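Local coordinates for protein methylornithine synthase PylB (Methanosarcina barkeri, PDB 3T7V) that catalyses the radical-based isomerisation of L-lysine to (3R)-3-methyl-D-ornithine, a step of pyrrolysine biosynthesis, using a [4Fe-4S] cluster and S-adenosylmethionine, at residues I65-Y70 with P119-D124; V111-G116 with Q133-E138; N126-L131 with I143-G148; N192-A197 with V204-L209. All blocks are in the same frame, centred on the assembly; numbering follows the deposited sequence.

Contact 1 of 4, residues I65-Y70 with P119-D124; sequences IYFSTY and PYYYED
In the radical SAM barrel, an edge-to-face aromatic pair joins Phe67, on strand 58-68, to Tyr121 of the short helix 119-123. The Phe67 ring points its CE2 corner at one face of the Tyr121 ring, off-centre toward the rim, with Phe67 CE2 and Tyr121 CE2 3.7 Å apart. The ring centroids are 5.3 Å apart and the planes stand at 87°, a nearly ideal T-shape. Phe67 adopts the less common first torsion, with CG between its own N and carbonyl carbon (chi1 62°), and this turns the ring toward the helix. Tyr120 CD2 lies over the opposite face of Tyr121, which is therefore sandwiched. A water ties the phenol to the strand: it accepts from Tyr121 OH at 2.7 Å and donates to Phe67 O at 2.9 Å. A leucine in place of Tyr121 would probably leave the Phe67 edge without its aromatic face and this water without its phenol donor. Beyond the pair, Ser68 CB lies 4.2 Å from Tyr121 CE2, while Ser68 OG hydrogen-bonds to Asp118 OD2. Farther along, Tyr70 CB meets Pro119 CD loosely at 4.4 Å. Leu131 and Met115 also pack on these rings. The arrangement belongs to the C-terminal end of the barrel's strands, where in radical SAM enzymes the first strand leads toward the loop that carries the cluster cysteines, the first of them Cys71.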
# COMPACT_ATOMS: atom_id res chain seq x y z
N ILE A 65 -2.09 -11.16 1.75
CA ILE A 65 -2.51 -12.47 1.17
C ILE A 65 -2.89 -12.27 -0.27
O ILE A 65 -4.02 -11.83 -0.60
CB ILE A 65 -3.68 -13.09 1.93
CG1 ILE A 65 -3.33 -13.24 3.46
CG2 ILE A 65 -4.03 -14.47 1.33
CD1 ILE A 65 -4.52 -13.81 4.24
N TYR A 66 -1.94 -12.60 -1.14
CA TYR A 66 -2.15 -12.47 -2.60
C TYR A 66 -2.75 -13.80 -3.02
O TYR A 66 -2.05 -14.81 -3.16
CB TYR A 66 -0.77 -12.23 -3.23
CG TYR A 66 -0.78 -11.66 -4.63
CD1 TYR A 66 -1.92 -11.46 -5.39
CD2 TYR A 66 0.45 -11.34 -5.20
CE1 TYR A 66 -1.88 -10.87 -6.64
CE2 TYR A 66 0.52 -10.78 -6.47
CZ TYR A 66 -0.65 -10.57 -7.17
OH TYR A 66 -0.48 -10.03 -8.44
N PHE A 67 -4.10 -13.84 -3.10
CA PHE A 67 -4.82 -15.13 -3.19
C PHE A 67 -5.06 -15.63 -4.63
O PHE A 67 -5.41 -16.76 -4.83
CB PHE A 67 -6.16 -15.11 -2.42
CG PHE A 67 -7.17 -14.12 -2.91
CD1 PHE A 67 -7.21 -12.88 -2.36
CD2 PHE A 67 -8.07 -14.43 -3.93
CE1 PHE A 67 -8.11 -11.93 -2.80
CE2 PHE A 67 -8.98 -13.51 -4.44
CZ PHE A 67 -9.01 -12.21 -3.84
N SER A 68 -4.79 -14.74 -5.59
CA SER A 68 -4.81 -15.13 -7.00
C SER A 68 -3.94 -14.21 -7.80
O SER A 68 -4.09 -12.98 -7.70
CB SER A 68 -6.23 -15.10 -7.58
OG SER A 68 -6.09 -15.43 -8.99
N THR A 69 -3.00 -14.80 -8.57
CA THR A 69 -2.10 -13.98 -9.38
C THR A 69 -2.48 -13.97 -10.82
O THR A 69 -1.69 -13.59 -11.67
CB THR A 69 -0.64 -14.35 -9.19
OG1 THR A 69 -0.51 -15.72 -9.60
CG2 THR A 69 -0.21 -14.24 -7.69
N TYR A 70 -3.72 -14.34 -11.12
CA TYR A 70 -4.26 -14.13 -12.45
C TYR A 70 -4.79 -12.72 -12.64
O TYR A 70 -5.47 -12.20 -11.78
CB TYR A 70 -5.42 -15.12 -12.71
CG TYR A 70 -4.92 -16.52 -12.89
CD1 TYR A 70 -4.71 -17.34 -11.78
CD2 TYR A 70 -4.65 -17.00 -14.15
CE1 TYR A 70 -4.21 -18.62 -11.94
CE2 TYR A 70 -4.14 -18.32 -14.28
CZ TYR A 70 -3.95 -19.08 -13.14
OH TYR A 70 -3.46 -20.38 -13.32
N PRO A 119 -10.15 -13.37 -13.99
CA PRO A 119 -11.41 -13.69 -14.65
C PRO A 119 -12.31 -14.64 -13.90
O PRO A 119 -13.51 -14.58 -14.00
CB PRO A 119 -10.93 -14.36 -15.97
CG PRO A 119 -9.57 -13.78 -16.21
CD PRO A 119 -8.95 -13.53 -14.86
N TYR A 120 -11.74 -15.60 -13.13
CA TYR A 120 -12.54 -16.50 -12.31
C TYR A 120 -13.44 -15.75 -11.32
O TYR A 120 -14.63 -16.06 -11.15
CB TYR A 120 -11.60 -17.46 -11.60
CG TYR A 120 -12.34 -18.39 -10.64
CD1 TYR A 120 -13.03 -19.51 -11.10
CD2 TYR A 120 -12.35 -18.12 -9.26
CE1 TYR A 120 -13.76 -20.35 -10.23
CE2 TYR A 120 -13.04 -18.92 -8.36
CZ TYR A 120 -13.70 -20.08 -8.89
OH TYR A 120 -14.38 -20.85 -7.99
N TYR A 121 -12.85 -14.77 -10.61
CA TYR A 121 -13.63 -14.00 -9.64
C TYR A 121 -14.47 -12.94 -10.32
O TYR A 121 -15.56 -12.63 -9.80
CB TYR A 121 -12.70 -13.37 -8.58
CG TYR A 121 -12.13 -14.40 -7.65
CD1 TYR A 121 -12.90 -14.90 -6.60
CD2 TYR A 121 -10.79 -14.90 -7.77
CE1 TYR A 121 -12.42 -15.84 -5.73
CE2 TYR A 121 -10.30 -15.88 -6.94
CZ TYR A 121 -11.10 -16.33 -5.89
OH TYR A 121 -10.64 -17.27 -4.96
N TYR A 122 -14.04 -12.38 -11.46
CA TYR A 122 -14.87 -11.39 -12.15
C TYR A 122 -16.07 -11.98 -12.91
O TYR A 122 -17.07 -11.27 -13.07
CB TYR A 122 -13.96 -10.57 -13.09
CG TYR A 122 -13.26 -9.43 -12.34
CD1 TYR A 122 -12.26 -9.67 -11.38
CD2 TYR A 122 -13.67 -8.10 -12.56
CE1 TYR A 122 -11.68 -8.60 -10.65
CE2 TYR A 122 -13.06 -7.07 -11.89
CZ TYR A 122 -12.05 -7.34 -10.91
OH TYR A 122 -11.50 -6.25 -10.27
N GLU A 123 -15.97 -13.25 -13.34
CA GLU A 123 -17.10 -13.98 -14.06
C GLU A 123 -18.25 -14.14 -13.14
O GLU A 123 -19.39 -14.06 -13.57
CB GLU A 123 -16.50 -15.39 -14.42
CG GLU A 123 -17.37 -16.43 -15.04
CD GLU A 123 -16.47 -17.53 -15.50
OE1 GLU A 123 -16.01 -18.36 -14.66
OE2 GLU A 123 -16.17 -17.51 -16.70
N ASP A 124 -17.98 -14.38 -11.86
CA ASP A 124 -19.08 -14.54 -10.89
C ASP A 124 -18.60 -13.96 -9.57
O ASP A 124 -17.98 -14.66 -8.76
CB ASP A 124 -19.48 -16.00 -10.69
CG ASP A 124 -20.66 -16.11 -9.68
OD1 ASP A 124 -21.07 -15.00 -9.13
OD2 ASP A 124 -21.12 -17.27 -9.42
O HOH W 1 -8.05 -17.88 -4.74

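Contact 2 of 4, residues V111-G116 with Q133-E138; sequences VDLTMG and QIVKEE. With MD0 (5-amino-D-isoleucine), chain D; SAM (S-adenosylmethionine), chain C.
A single valine, Val135, makes every contact that segment 133-138 of helix 126-139 offers to the strand segment 111-116, and all of them are apolar. Leu113 and Val135 reach toward each other tip to tip: the methyl CD1 of Leu113 meets the branched end of the valine, 4.1 Å from Val135 CB and about as far from both of its methyls. The leucine has CG anti to its carbonyl carbon (chi1 -61°) and an extended second torsion, which carries CD1 outward to the helix. Two residues earlier on the same side of the strand, Val111 CG2 comes within 4.3 Å of Val135 CG1, a looser touch. Ile96 of helix 93-103 also packs on Val135, and Ile143 of the next strand lies against both Val111 and Leu113, so the valine enters a hydrophobic layer between barrel and helices.

The intervening residues of the strand face the barrel interior. Asp112 OD2 accepts a hydrogen bond of 2.9 Å from NE of the bound 5-amino-D-isoleucine, which occupies the (3R)-3-methyl-D-ornithine site, while Asp112 OD1 is held by Ser146 OG and receives a weak bond from Thr114 OG1. Thr114 CG2 lies 3.8 Å from the SAM methyl carbon CE, and at the strand's end Met115 O is 3.1 Å from SAM N. The chemistry is thus divided between the two sides of one strand: apolar contacts pack its outer side against the helix, and on the inner side a carboxylate, itself positioned by two hydroxyls, would probably stabilise a positively charged ligand amine.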
# COMPACT_ATOMS: atom_id res chain seq x y z
N VAL A 111 -5.73 -7.73 7.66
CA VAL A 111 -5.23 -8.59 6.56
C VAL A 111 -5.66 -7.98 5.24
O VAL A 111 -6.80 -7.50 5.14
CB VAL A 111 -5.75 -10.03 6.70
CG1 VAL A 111 -5.23 -10.67 7.95
CG2 VAL A 111 -7.26 -10.13 6.66
N ASP A 112 -4.74 -7.94 4.29
CA ASP A 112 -5.03 -7.44 2.90
C ASP A 112 -5.22 -8.55 1.90
O ASP A 112 -4.23 -9.30 1.67
CB ASP A 112 -3.92 -6.46 2.50
CG ASP A 112 -4.03 -5.91 1.12
OD1 ASP A 112 -5.01 -6.15 0.37
OD2 ASP A 112 -3.08 -5.14 0.72
N LEU A 113 -6.45 -8.79 1.48
CA LEU A 113 -6.75 -9.90 0.52
C LEU A 113 -6.65 -9.25 -0.88
O LEU A 113 -7.44 -8.36 -1.23
CB LEU A 113 -8.21 -10.38 0.72
CG LEU A 113 -8.50 -10.94 2.10
CD1 LEU A 113 -9.98 -11.25 2.16
CD2 LEU A 113 -7.58 -12.13 2.33
N THR A 114 -5.62 -9.64 -1.62
CA THR A 114 -5.29 -9.03 -2.89
C THR A 114 -5.35 -10.04 -4.01
O THR A 114 -4.96 -11.22 -3.86
CB THR A 114 -3.85 -8.45 -2.81
OG1 THR A 114 -3.87 -7.33 -1.90
CG2 THR A 114 -3.35 -7.88 -4.19
N MET A 115 -5.81 -9.59 -5.19
CA MET A 115 -5.74 -10.41 -6.39
C MET A 115 -5.43 -9.51 -7.56
O MET A 115 -5.68 -8.31 -7.58
CB MET A 115 -7.03 -11.23 -6.67
CG MET A 115 -8.28 -10.31 -6.71
SD MET A 115 -9.67 -11.32 -7.32
CE MET A 115 -10.99 -10.16 -7.10
N GLY A 116 -4.92 -10.16 -8.62
CA GLY A 116 -5.08 -9.54 -9.97
C GLY A 116 -6.56 -9.49 -10.33
O GLY A 116 -7.39 -10.04 -9.56
N GLN A 133 -16.33 -13.44 3.06
CA GLN A 133 -17.13 -13.95 4.18
C GLN A 133 -16.33 -15.01 4.93
O GLN A 133 -16.30 -15.00 6.16
CB GLN A 133 -18.42 -14.55 3.64
CG GLN A 133 -19.29 -15.17 4.76
CD GLN A 133 -20.56 -15.81 4.25
OE1 GLN A 133 -20.96 -15.59 3.14
NE2 GLN A 133 -21.16 -16.67 5.04
N ILE A 134 -15.68 -15.95 4.24
CA ILE A 134 -14.93 -17.02 4.89
C ILE A 134 -13.78 -16.48 5.65
O ILE A 134 -13.55 -16.90 6.81
CB ILE A 134 -14.51 -18.12 3.86
CG1 ILE A 134 -15.76 -18.90 3.43
CG2 ILE A 134 -13.45 -19.04 4.46
CD1 ILE A 134 -15.56 -19.69 2.18
N VAL A 135 -13.01 -15.58 5.04
CA VAL A 135 -11.90 -15.01 5.80
C VAL A 135 -12.37 -14.21 7.04
O VAL A 135 -11.75 -14.28 8.12
CB VAL A 135 -11.04 -14.10 4.87
CG1 VAL A 135 -9.95 -13.40 5.70
CG2 VAL A 135 -10.43 -14.98 3.73
N LYS A 136 -13.46 -13.45 6.93
CA LYS A 136 -13.96 -12.67 8.08
C LYS A 136 -14.41 -13.66 9.16
O LYS A 136 -14.17 -13.44 10.35
CB LYS A 136 -15.10 -11.77 7.65
CG LYS A 136 -15.45 -10.72 8.70
CD LYS A 136 -14.39 -9.63 8.69
CE LYS A 136 -14.84 -8.56 9.63
NZ LYS A 136 -13.87 -7.37 9.46
N GLU A 137 -15.10 -14.75 8.75
CA GLU A 137 -15.56 -15.75 9.75
C GLU A 137 -14.38 -16.44 10.45
O GLU A 137 -14.48 -16.75 11.65
CB GLU A 137 -16.41 -16.80 9.05
CG GLU A 137 -17.82 -16.35 8.69
CD GLU A 137 -18.55 -17.45 7.91
OE1 GLU A 137 -17.93 -18.52 7.52
OE2 GLU A 137 -19.74 -17.21 7.65
N GLU A 138 -13.30 -16.69 9.72
CA GLU A 138 -12.10 -17.35 10.26
C GLU A 138 -11.34 -16.44 11.16
O GLU A 138 -10.92 -16.83 12.28
CB GLU A 138 -11.14 -17.81 9.15
CG GLU A 138 -11.68 -19.01 8.36
CD GLU A 138 -11.89 -20.27 9.19
OE1 GLU A 138 -12.87 -20.98 8.90
OE2 GLU A 138 -11.13 -20.55 10.18
C MD0 D . 2.19 -4.06 -0.13
N MD0 D . 2.76 -6.03 -1.43
O MD0 D . 1.54 -3.61 0.84
CA MD0 D . 1.66 -5.24 -0.88
CB MD0 D . 0.71 -4.76 -2.02
CD MD0 D . -1.76 -4.04 -2.29
NE MD0 D . -2.88 -3.44 -1.58
CG MD0 D . -0.54 -4.10 -1.37
CG2 MD0 D . 1.37 -3.77 -3.02
OXT MD0 D . 3.27 -3.58 -0.50
N SAM C . -4.82 -5.84 -9.30
CA SAM C . -5.27 -4.91 -8.37
C SAM C . -4.92 -3.51 -8.67
O SAM C . -4.20 -3.24 -9.66
OXT SAM C . -5.49 -2.60 -7.97
CB SAM C . -4.54 -4.92 -7.22
CG SAM C . -3.07 -5.07 -7.22
SD SAM C . -2.23 -3.72 -6.29
CE SAM C . -1.49 -4.64 -4.96
C5' SAM C . -0.81 -3.42 -7.32
C4' SAM C . -0.31 -2.19 -7.17
O4' SAM C . 1.04 -2.86 -6.75
C3' SAM C . -0.31 -1.39 -8.23
O3' SAM C . -1.33 -0.55 -7.68
C2' SAM C . 1.04 -0.77 -7.83
O2' SAM C . 0.92 0.46 -7.05
C1' SAM C . 1.93 -1.80 -7.11
N9 SAM C . 2.89 -2.43 -8.10
C8 SAM C . 2.65 -3.29 -9.13
N7 SAM C . 3.78 -3.54 -9.77
C5 SAM C . 4.78 -2.83 -9.13
C6 SAM C . 6.14 -2.65 -9.41
N6 SAM C . 6.76 -3.24 -10.43
N1 SAM C . 6.87 -1.91 -8.56
C2 SAM C . 6.30 -1.27 -7.49
N3 SAM C . 4.96 -1.33 -7.27
C4 SAM C . 4.22 -2.14 -8.09

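Contact 3 of 4, residues N126-L131 with I143-G148; sequences NRFVEL and IMISPG. With SAM (S-adenosylmethionine), chain C; MD0 (5-amino-D-isoleucine), chain D.
Ile145 and Pro147 receive the ring of Phe128, the one side chain of segment 126-131 that reaches strand 143-146 and the turn after it. At Ile145 the ring arrives edge-on: Phe128 CZ is 3.7 Å from Ile145 CG2, which lies near the ring plane. The isoleucine's other branch, with CG1 between the backbone N and carbonyl carbon (chi1 60°), brings Ile145 CD1 to 4.1 Å from Phe128 CE2, and both methyls of Ile145 meet the CZ end of the ring from the strand side. Phe128 itself extends away from its helix with CG opposite the backbone N (chi1 174°), placing CZ foremost.

This is the strand-to-helix packing of a TIM-barrel-like fold, with helix 126-139 running back between the parallel strands 110-115 and 143-146 in a beta-alpha-beta crossover. Ser146 turns away from the helix into the barrel, and its OG accepts a 2.9 Å hydrogen bond from NE of the bound 5-amino-D-isoleucine. Ser146 O lies 3.9 Å from SAM CB.

Pro147 faces the helix again, and its CB lies 3.9 Å from Phe128 CZ, reaching the ring obliquely. The proline carbonyl accepts a hydrogen bond from Tyr122 OH, which joins this turn to helix 119-123. At Gly148 the backbone, with a positive phi of 78°, passes the cofactor, Gly148 N lying 3.8 Å from SAM CA.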
# COMPACT_ATOMS: atom_id res chain seq x y z
N ASN A 126 -19.85 -13.30 -6.91
CA ASN A 126 -20.25 -13.91 -5.66
C ASN A 126 -19.14 -14.85 -5.12
O ASN A 126 -19.04 -15.12 -3.92
CB ASN A 126 -21.54 -14.68 -5.83
CG ASN A 126 -22.68 -13.76 -6.06
OD1 ASN A 126 -22.77 -12.69 -5.46
ND2 ASN A 126 -23.55 -14.14 -6.96
N ARG A 127 -18.25 -15.30 -6.01
CA ARG A 127 -17.14 -16.14 -5.53
C ARG A 127 -16.17 -15.29 -4.67
O ARG A 127 -15.62 -15.80 -3.70
CB ARG A 127 -16.32 -16.61 -6.75
CG ARG A 127 -17.05 -17.61 -7.60
CD ARG A 127 -16.41 -17.80 -9.02
NE ARG A 127 -17.14 -18.85 -9.73
CZ ARG A 127 -17.01 -19.04 -11.02
NH1 ARG A 127 -16.25 -18.27 -11.77
NH2 ARG A 127 -17.63 -20.08 -11.60
N PHE A 128 -16.00 -14.01 -5.03
CA PHE A 128 -15.14 -13.14 -4.22
C PHE A 128 -15.86 -12.79 -2.92
O PHE A 128 -15.21 -12.71 -1.86
CB PHE A 128 -14.81 -11.89 -5.04
CG PHE A 128 -14.05 -10.88 -4.25
CD1 PHE A 128 -12.77 -11.15 -3.75
CD2 PHE A 128 -14.69 -9.69 -3.89
CE1 PHE A 128 -12.03 -10.22 -2.95
CE2 PHE A 128 -13.97 -8.77 -3.13
CZ PHE A 128 -12.67 -9.03 -2.64
N VAL A 129 -17.14 -12.46 -3.00
CA VAL A 129 -17.93 -12.12 -1.78
C VAL A 129 -17.87 -13.32 -0.81
O VAL A 129 -17.69 -13.10 0.42
CB VAL A 129 -19.40 -11.79 -2.18
CG1 VAL A 129 -20.21 -11.52 -0.89
CG2 VAL A 129 -19.39 -10.53 -3.09
N GLU A 130 -17.93 -14.56 -1.30
CA GLU A 130 -17.89 -15.71 -0.39
C GLU A 130 -16.50 -15.84 0.21
O GLU A 130 -16.35 -16.23 1.39
CB GLU A 130 -18.27 -17.01 -1.20
CG GLU A 130 -18.34 -18.31 -0.35
CD GLU A 130 -19.07 -19.46 -1.07
OE1 GLU A 130 -19.03 -20.61 -0.55
OE2 GLU A 130 -19.71 -19.23 -2.13
N LEU A 131 -15.48 -15.52 -0.59
CA LEU A 131 -14.09 -15.53 -0.04
C LEU A 131 -13.97 -14.49 1.11
O LEU A 131 -13.41 -14.79 2.22
CB LEU A 131 -13.03 -15.27 -1.15
CG LEU A 131 -11.58 -15.35 -0.70
CD1 LEU A 131 -10.79 -15.52 -2.02
CD2 LEU A 131 -11.20 -14.09 -0.02
N ILE A 143 -10.46 -6.30 7.48
CA ILE A 143 -10.03 -6.80 6.16
C ILE A 143 -9.88 -5.66 5.19
O ILE A 143 -10.80 -4.82 5.02
CB ILE A 143 -11.08 -7.79 5.56
CG1 ILE A 143 -11.10 -9.06 6.37
CG2 ILE A 143 -10.75 -8.14 4.08
CD1 ILE A 143 -12.15 -10.04 5.84
N MET A 144 -8.72 -5.60 4.56
CA MET A 144 -8.50 -4.71 3.41
C MET A 144 -8.68 -5.60 2.18
O MET A 144 -8.20 -6.74 2.17
CB MET A 144 -7.06 -4.17 3.44
CG MET A 144 -6.67 -3.49 2.12
SD MET A 144 -4.99 -2.75 2.38
CE MET A 144 -5.52 -1.24 3.02
N ILE A 145 -9.41 -5.13 1.21
CA ILE A 145 -9.49 -5.84 -0.10
C ILE A 145 -8.80 -5.01 -1.14
O ILE A 145 -8.96 -3.75 -1.21
CB ILE A 145 -10.96 -6.19 -0.46
CG1 ILE A 145 -11.84 -4.94 -0.56
CG2 ILE A 145 -11.49 -7.30 0.43
CD1 ILE A 145 -13.24 -5.24 -1.18
N SER A 146 -8.07 -5.71 -2.03
CA SER A 146 -7.45 -5.07 -3.20
C SER A 146 -7.84 -5.94 -4.40
O SER A 146 -7.05 -6.78 -4.83
CB SER A 146 -5.91 -5.06 -3.03
OG SER A 146 -5.53 -4.47 -1.81
N PRO A 147 -9.06 -5.79 -4.91
CA PRO A 147 -9.59 -6.71 -5.90
C PRO A 147 -9.51 -6.17 -7.31
O PRO A 147 -10.08 -6.81 -8.23
CB PRO A 147 -11.07 -6.79 -5.46
CG PRO A 147 -11.38 -5.37 -5.05
CD PRO A 147 -10.10 -4.84 -4.38
N GLY A 148 -8.91 -4.98 -7.45
CA GLY A 148 -9.00 -4.22 -8.71
C GLY A 148 -10.33 -3.52 -8.80
O GLY A 148 -11.04 -3.38 -7.80
N SAM C . -4.82 -5.84 -9.30
CA SAM C . -5.27 -4.91 -8.37
C SAM C . -4.92 -3.51 -8.67
O SAM C . -4.20 -3.24 -9.66
OXT SAM C . -5.49 -2.60 -7.97
CB SAM C . -4.54 -4.92 -7.22
CG SAM C . -3.07 -5.07 -7.22
SD SAM C . -2.23 -3.72 -6.29
CE SAM C . -1.49 -4.64 -4.96
C5' SAM C . -0.81 -3.42 -7.32
C4' SAM C . -0.31 -2.19 -7.17
O4' SAM C . 1.04 -2.86 -6.75
C3' SAM C . -0.31 -1.39 -8.23
O3' SAM C . -1.33 -0.55 -7.68
C2' SAM C . 1.04 -0.77 -7.83
O2' SAM C . 0.92 0.46 -7.05
C1' SAM C . 1.93 -1.80 -7.11
N9 SAM C . 2.89 -2.43 -8.10
C8 SAM C . 2.65 -3.29 -9.13
N7 SAM C . 3.78 -3.54 -9.77
C5 SAM C . 4.78 -2.83 -9.13
C6 SAM C . 6.14 -2.65 -9.41
N6 SAM C . 6.76 -3.24 -10.43
N1 SAM C . 6.87 -1.91 -8.56
C2 SAM C . 6.30 -1.27 -7.49
N3 SAM C . 4.96 -1.33 -7.27
C4 SAM C . 4.22 -2.14 -8.09
C MD0 D . 2.19 -4.06 -0.13
N MD0 D . 2.76 -6.03 -1.43
O MD0 D . 1.54 -3.61 0.84
CA MD0 D . 1.66 -5.24 -0.88
CB MD0 D . 0.71 -4.76 -2.02
CD MD0 D . -1.76 -4.04 -2.29
NE MD0 D . -2.88 -3.44 -1.58
CG MD0 D . -0.54 -4.10 -1.37
CG2 MD0 D . 1.37 -3.77 -3.02
OXT MD0 D . 3.27 -3.58 -0.50

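Contact 4 of 4, residues N192-A197 with V204-L209; sequences NARRFA and VEDGIL
Arg194 and Asp206 stack a guanidinium on a carboxylate in the close part of this contact, between helix 187-200 and strand 203-210. Asp206 OD2 sits over one face of the guanidinium, 3.5 Å from Arg194 NH1, and the two planes are only 21° apart. The oxygen lies well out of the guanidinium plane and no N-H points at it, so the salt bridge rests on charge alone. The arginine bends at its third torsion (chi3 -57°), which folds the flat group over the acid. Both groups have further partners: Arg194 NH2 donates to Leu168 O and Gln170 OE1, while Asp206 OD2 is hydrogen-bonded to Tyr173 OH. Asp206 OD1 accepts from Gly207 N at 2.8 Å as well as from Gln170 N. A methionine in place of Arg194 would probably leave the buried Asp206 without its counter-charge and the Leu168 carbonyl without this donor. Val204 completes the tight part, its CG1 wedged 3.7 Å from Arg194 O and 4.2 Å from Ala197 CB.

Toward the far end of the strand the two segments diverge, and Ile208 and Leu209 leave the helix behind. On its solvent side, Asn192 and Arg195 are exposed. Glu205 points into the barrel, where it bonds to Tyr169 OH and forms a salt bridge with Arg235, two residues that bind the 5-amino-D-isoleucine.

The axes of segments 192-197 and 204-209 run nearly antiparallel (159°), 9.4 Å apart at closest approach. Strand 203-210 lies between parallel strands 163-167 and 233-238, with helix 216-228 packing on Asp206 and Ile208.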
# COMPACT_ATOMS: atom_id res chain seq x y z
N ASN A 192 -13.99 6.98 -8.94
CA ASN A 192 -15.39 6.80 -8.63
C ASN A 192 -15.64 5.57 -7.74
O ASN A 192 -16.56 5.57 -6.88
CB ASN A 192 -16.20 6.72 -9.95
CG ASN A 192 -16.30 8.07 -10.63
OD1 ASN A 192 -16.06 9.09 -10.04
ND2 ASN A 192 -16.58 8.06 -11.91
N ALA A 193 -14.84 4.50 -7.94
CA ALA A 193 -15.01 3.34 -7.11
C ALA A 193 -14.59 3.64 -5.66
O ALA A 193 -15.27 3.17 -4.72
CB ALA A 193 -14.15 2.18 -7.69
N ARG A 194 -13.51 4.41 -5.47
CA ARG A 194 -13.15 4.76 -4.09
C ARG A 194 -14.24 5.62 -3.47
O ARG A 194 -14.52 5.45 -2.29
CB ARG A 194 -11.79 5.44 -4.06
CG ARG A 194 -10.64 4.46 -4.36
CD ARG A 194 -9.26 5.10 -4.01
NE ARG A 194 -9.05 6.35 -4.72
CZ ARG A 194 -8.56 6.50 -5.94
NH1 ARG A 194 -8.63 7.77 -6.40
NH2 ARG A 194 -7.99 5.50 -6.66
N ARG A 195 -14.86 6.51 -4.24
CA ARG A 195 -15.92 7.34 -3.69
C ARG A 195 -17.14 6.51 -3.31
O ARG A 195 -17.72 6.70 -2.22
CB ARG A 195 -16.30 8.38 -4.74
CG ARG A 195 -15.21 9.45 -4.78
CD ARG A 195 -15.47 10.62 -5.76
NE ARG A 195 -16.90 11.00 -5.69
CZ ARG A 195 -17.87 10.59 -6.54
NH1 ARG A 195 -17.55 9.83 -7.60
NH2 ARG A 195 -19.10 10.99 -6.37
N PHE A 196 -17.49 5.55 -4.17
CA PHE A 196 -18.64 4.68 -3.90
C PHE A 196 -18.35 3.87 -2.62
O PHE A 196 -19.21 3.68 -1.76
CB PHE A 196 -18.91 3.74 -5.09
CG PHE A 196 -20.09 2.81 -4.83
CD1 PHE A 196 -21.38 3.29 -5.05
CD2 PHE A 196 -19.89 1.55 -4.33
CE1 PHE A 196 -22.49 2.44 -4.79
CE2 PHE A 196 -20.97 0.68 -4.06
CZ PHE A 196 -22.26 1.16 -4.27
N ALA A 197 -17.11 3.34 -2.53
CA ALA A 197 -16.76 2.54 -1.36
C ALA A 197 -16.86 3.39 -0.09
O ALA A 197 -17.43 2.88 0.93
CB ALA A 197 -15.32 1.99 -1.53
N VAL A 204 -10.55 3.99 2.66
CA VAL A 204 -9.91 3.81 1.34
C VAL A 204 -8.45 4.12 1.42
O VAL A 204 -8.01 5.02 2.20
CB VAL A 204 -10.63 4.54 0.23
CG1 VAL A 204 -12.11 4.10 0.17
CG2 VAL A 204 -10.59 6.01 0.41
N GLU A 205 -7.65 3.34 0.71
CA GLU A 205 -6.20 3.63 0.55
C GLU A 205 -5.98 3.99 -0.91
O GLU A 205 -6.39 3.24 -1.83
CB GLU A 205 -5.38 2.35 0.88
CG GLU A 205 -3.85 2.65 0.83
CD GLU A 205 -2.90 1.45 1.05
OE1 GLU A 205 -3.29 0.27 0.92
OE2 GLU A 205 -1.66 1.74 1.27
N ASP A 206 -5.27 5.10 -1.08
CA ASP A 206 -4.77 5.50 -2.41
C ASP A 206 -3.29 5.44 -2.38
O ASP A 206 -2.65 5.34 -1.31
CB ASP A 206 -5.26 6.93 -2.72
CG ASP A 206 -5.25 7.32 -4.22
OD1 ASP A 206 -4.85 6.48 -5.09
OD2 ASP A 206 -5.75 8.46 -4.48
N GLY A 207 -2.69 5.45 -3.58
CA GLY A 207 -1.25 5.27 -3.66
C GLY A 207 -0.72 5.79 -4.96
O GLY A 207 -1.40 5.76 -5.99
N ILE A 208 0.53 6.21 -4.89
CA ILE A 208 1.29 6.61 -6.10
C ILE A 208 2.56 5.85 -6.27
O ILE A 208 3.09 5.24 -5.31
CB ILE A 208 1.42 8.11 -6.09
CG1 ILE A 208 2.31 8.49 -4.94
CG2 ILE A 208 0.00 8.75 -6.23
CD1 ILE A 208 2.53 10.05 -4.83
N LEU A 209 3.01 5.73 -7.52
CA LEU A 209 4.26 5.12 -7.84
C LEU A 209 5.29 6.18 -8.08
O LEU A 209 5.00 7.21 -8.70
CB LEU A 209 4.09 4.32 -9.09
CG LEU A 209 3.65 2.96 -9.09
CD1 LEU A 209 3.73 2.39 -10.54
CD2 LEU A 209 4.59 2.09 -8.28

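All four contacts lie in the radical SAM core and reach one curled parallel sheet. Contacts 1, 2 and 3 cluster on one side of the chain's centre: the centres of contacts 2 and 3 are about 6 Å apart, and that of contact 1 is about 9 to 12 Å from them. Strands 58-68, 110-115 and 143-146 are successive neighbours, and helix 126-139 serves contacts 2 and 3. Along the chain, contact 2 interleaves with both contacts 1 and 3, whereas contact 4 follows them all, about 16 to 20 Å away between centres. It meets contact 3 where Met144 CE packs on Glu205 OE1. Contacts 2 and 3 both touch the bound 5-amino-D-isoleucine and SAM, so neighbouring strands share the active site.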